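Local atomic coordinates of cytosine-specific methyltransferase (Escherichia coli O157:H7 EDL933, PDB entry 3G7U), a protein that probably methylates cytosine in DNA at its C5 position, using S-adenosyl-L-methionine as the methyl donor. Residues H337-K340 and W341-F344. Residues are numbered along the deposited sequence; the frame is centred on the assembly and turned at random. Where two conformers were deposited one is given.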
ATOM      1  N   HIS A 337      12.141   2.192  -5.643  1.00 21.19           N
ATOM      2  CA  HIS A 337      13.597   2.163  -5.629  1.00 23.94           C
ATOM      3  C   HIS A 337      14.129   1.351  -6.804  1.00 27.06           C
ATOM      4  O   HIS A 337      13.513   0.358  -7.224  1.00 32.06           O
ATOM      5  CB  HIS A 337      14.088   1.551  -4.311  1.00 24.30           C
ATOM      6  CG  HIS A 337      15.536   1.829  -4.026  1.00 30.44           C
ATOM      7  ND1 HIS A 337      16.555   1.003  -4.462  1.00 33.67           N
ATOM      8  CD2 HIS A 337      16.133   2.846  -3.353  1.00 32.58           C
ATOM      9  CE1 HIS A 337      17.718   1.499  -4.072  1.00 35.53           C
ATOM     10  NE2 HIS A 337      17.493   2.622  -3.409  1.00 34.29           N
ATOM     11  N   VAL A 338      15.308   1.740  -7.288  1.00 33.06           N
ATOM     12  CA  VAL A 338      15.920   1.098  -8.469  0.50 34.25           C
ATOM     13  C   VAL A 338      16.259  -0.389  -8.304  1.00 35.22           C
ATOM     14  O   VAL A 338      16.164  -1.165  -9.279  1.00 36.98           O
ATOM     15  CB  VAL A 338      17.177   1.869  -9.002  0.50 36.82           C
ATOM     16  CG1 VAL A 338      16.773   3.177  -9.648  0.50 38.97           C
ATOM     17  CG2 VAL A 338      18.214   2.117  -7.896  0.50 36.39           C
ATOM     18  N   THR A 339      16.626  -0.813  -7.093  1.00 28.75           N
ATOM     19  CA  THR A 339      17.080  -2.193  -6.906  1.00 32.30           C
ATOM     20  C   THR A 339      15.886  -3.088  -6.676  1.00 36.75           C
ATOM     21  O   THR A 339      14.893  -2.627  -6.088  1.00 37.85           O
ATOM     22  CB  THR A 339      17.991  -2.322  -5.663  1.00 31.24           C
ATOM     23  OG1 THR A 339      17.249  -1.931  -4.504  1.00 35.51           O
ATOM     24  CG2 THR A 339      19.247  -1.422  -5.778  1.00 34.08           C
ATOM     25  N   LYS A 340      15.988  -4.344  -7.130  1.00 32.63           N
ATOM     26  CA  LYS A 340      14.953  -5.351  -6.923  0.50 33.04           C
ATOM     27  C   LYS A 340      14.747  -5.628  -5.446  1.00 33.01           C
ATOM     28  O   LYS A 340      13.629  -5.736  -4.985  1.00 31.42           O
ATOM     29  CB  LYS A 340      15.322  -6.654  -7.636  0.50 33.00           C
ATOM     30  CG  LYS A 340      15.146  -6.592  -9.142  0.50 36.49           C
ATOM     31  CD  LYS A 340      15.558  -7.902  -9.794  0.50 36.80           C
ATOM     32  CE  LYS A 340      17.069  -7.973  -9.992  0.50 36.85           C
ATOM     33  NZ  LYS A 340      17.580  -6.932 -10.924  0.50 37.94           N
ATOM     34  N   TRP A 341      15.855  -5.737  -4.726  1.00 30.14           N
ATOM     35  CA  TRP A 341      15.850  -5.996  -3.305  1.00 33.17           C
ATOM     36  C   TRP A 341      14.933  -5.007  -2.558  1.00 30.11           C
ATOM     37  O   TRP A 341      14.049  -5.410  -1.795  1.00 29.30           O
ATOM     38  CB  TRP A 341      17.290  -5.864  -2.783  1.00 37.07           C
ATOM     39  CG  TRP A 341      17.328  -5.807  -1.326  1.00 45.36           C
ATOM     40  CD1 TRP A 341      17.406  -4.685  -0.540  1.00 49.78           C
ATOM     41  CD2 TRP A 341      17.205  -6.909  -0.441  1.00 48.61           C
ATOM     42  NE1 TRP A 341      17.352  -5.032   0.785  1.00 50.55           N
ATOM     43  CE2 TRP A 341      17.240  -6.394   0.875  1.00 48.69           C
ATOM     44  CE3 TRP A 341      17.083  -8.295  -0.629  1.00 52.71           C
ATOM     45  CZ2 TRP A 341      17.155  -7.210   1.998  1.00 49.47           C
ATOM     46  CZ3 TRP A 341      17.000  -9.109   0.488  1.00 50.13           C
ATOM     47  CH2 TRP A 341      17.039  -8.564   1.789  1.00 50.05           C
ATOM     48  N   HIS A 342      15.153  -3.717  -2.786  1.00 24.84           N
ATOM     49  CA  HIS A 342      14.386  -2.685  -2.079  1.00 25.81           C
ATOM     50  C   HIS A 342      12.975  -2.563  -2.602  1.00 24.61           C
ATOM     51  O   HIS A 342      12.063  -2.475  -1.811  1.00 26.38           O
ATOM     52  CB  HIS A 342      15.091  -1.331  -2.108  1.00 25.50           C
ATOM     53  CG  HIS A 342      16.281  -1.273  -1.200  1.00 33.00           C
ATOM     54  ND1 HIS A 342      16.181  -1.492   0.159  1.00 38.42           N
ATOM     55  CD2 HIS A 342      17.592  -1.056  -1.454  1.00 38.28           C
ATOM     56  CE1 HIS A 342      17.382  -1.403   0.703  1.00 40.50           C
ATOM     57  NE2 HIS A 342      18.256  -1.136  -0.254  1.00 40.16           N
ATOM     58  N   SER A 343      12.798  -2.586  -3.922  1.00 26.22           N
ATOM     59  CA  SER A 343      11.465  -2.390  -4.483  0.50 22.88           C
ATOM     60  C   SER A 343      10.509  -3.510  -4.044  1.00 23.87           C
ATOM     61  O   SER A 343       9.369  -3.235  -3.701  1.00 22.34           O
ATOM     62  CB  SER A 343      11.538  -2.222  -6.008  0.50 21.11           C
ATOM     63  OG  SER A 343      12.164  -3.351  -6.624  0.50 17.26           O
ATOM     64  N   PHE A 344      10.980  -4.768  -4.005  1.00 21.30           N
ATOM     65  CA  PHE A 344      10.113  -5.873  -3.583  1.00 24.90           C
ATOM     66  C   PHE A 344       9.669  -5.737  -2.136  1.00 28.42           C
ATOM     67  O   PHE A 344       8.509  -6.037  -1.802  1.00 27.84           O
ATOM     68  CB  PHE A 344      10.806  -7.222  -3.778  1.00 24.54           C
ATOM     69  CG  PHE A 344      10.697  -7.758  -5.177  1.00 28.94           C
ATOM     70  CD1 PHE A 344      11.825  -7.836  -5.982  1.00 32.66           C
ATOM     71  CD2 PHE A 344       9.489  -8.177  -5.678  1.00 37.76           C
ATOM     72  CE1 PHE A 344      11.750  -8.326  -7.262  1.00 38.75           C
ATOM     73  CE2 PHE A 344       9.403  -8.663  -6.980  1.00 36.76           C
ATOM     74  CZ  PHE A 344      10.524  -8.728  -7.764  1.00 34.06           C
TER
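Thr339 and Lys340 carry the first two i to i+4 backbone bonds of helix 340-348, Ser343 N to Thr339 O at 3.0 Å and Phe344 N to Lys340 O, also at 3.0 Å. Thr339 is the N-cap: its OG1 accepts from His342 N at 3.2 Å, with an N-H...O angle of 154°. A chi1 of 61° turns the hydroxyl back over the start of the helix, toward that amide. His337 grips the cap from the loop side. Its ND1 lies 3.0 Å from Thr339 OG1, in a hydrogen bond that either could donate, and also takes a nearly straight bond from Thr339 N, tilted 24° out of the imidazole plane. The His342 ring turns its edge to one face of His337, an edge-to-face pair with centroids 4.8 Å apart and CD2 over the rim of that face. The same CD2 edge passes Thr339 OG1 at 3.2 Å. His35, on helix 34-43, stacks on His342 and meets His337 roughly at right angles, so three imidazoles gather at this corner. One turn on, in the conformer given, Ser343 OG lies 2.9 Å from Thr339 O. The Phe344 ring presents its CD1 edge to Lys340 O, while Lys340 NZ, in the conformer given, is hydrogen-bonded to Asn207 OD1 and Thr256 OG1. The amides of the N-cap Thr339 and of His342 in the first turn are thus both met by side chains, and the bond from Thr339 N suggests that His337 ND1 offers a lone pair, consistent with a neutral ring carrying its hydrogen on NE2.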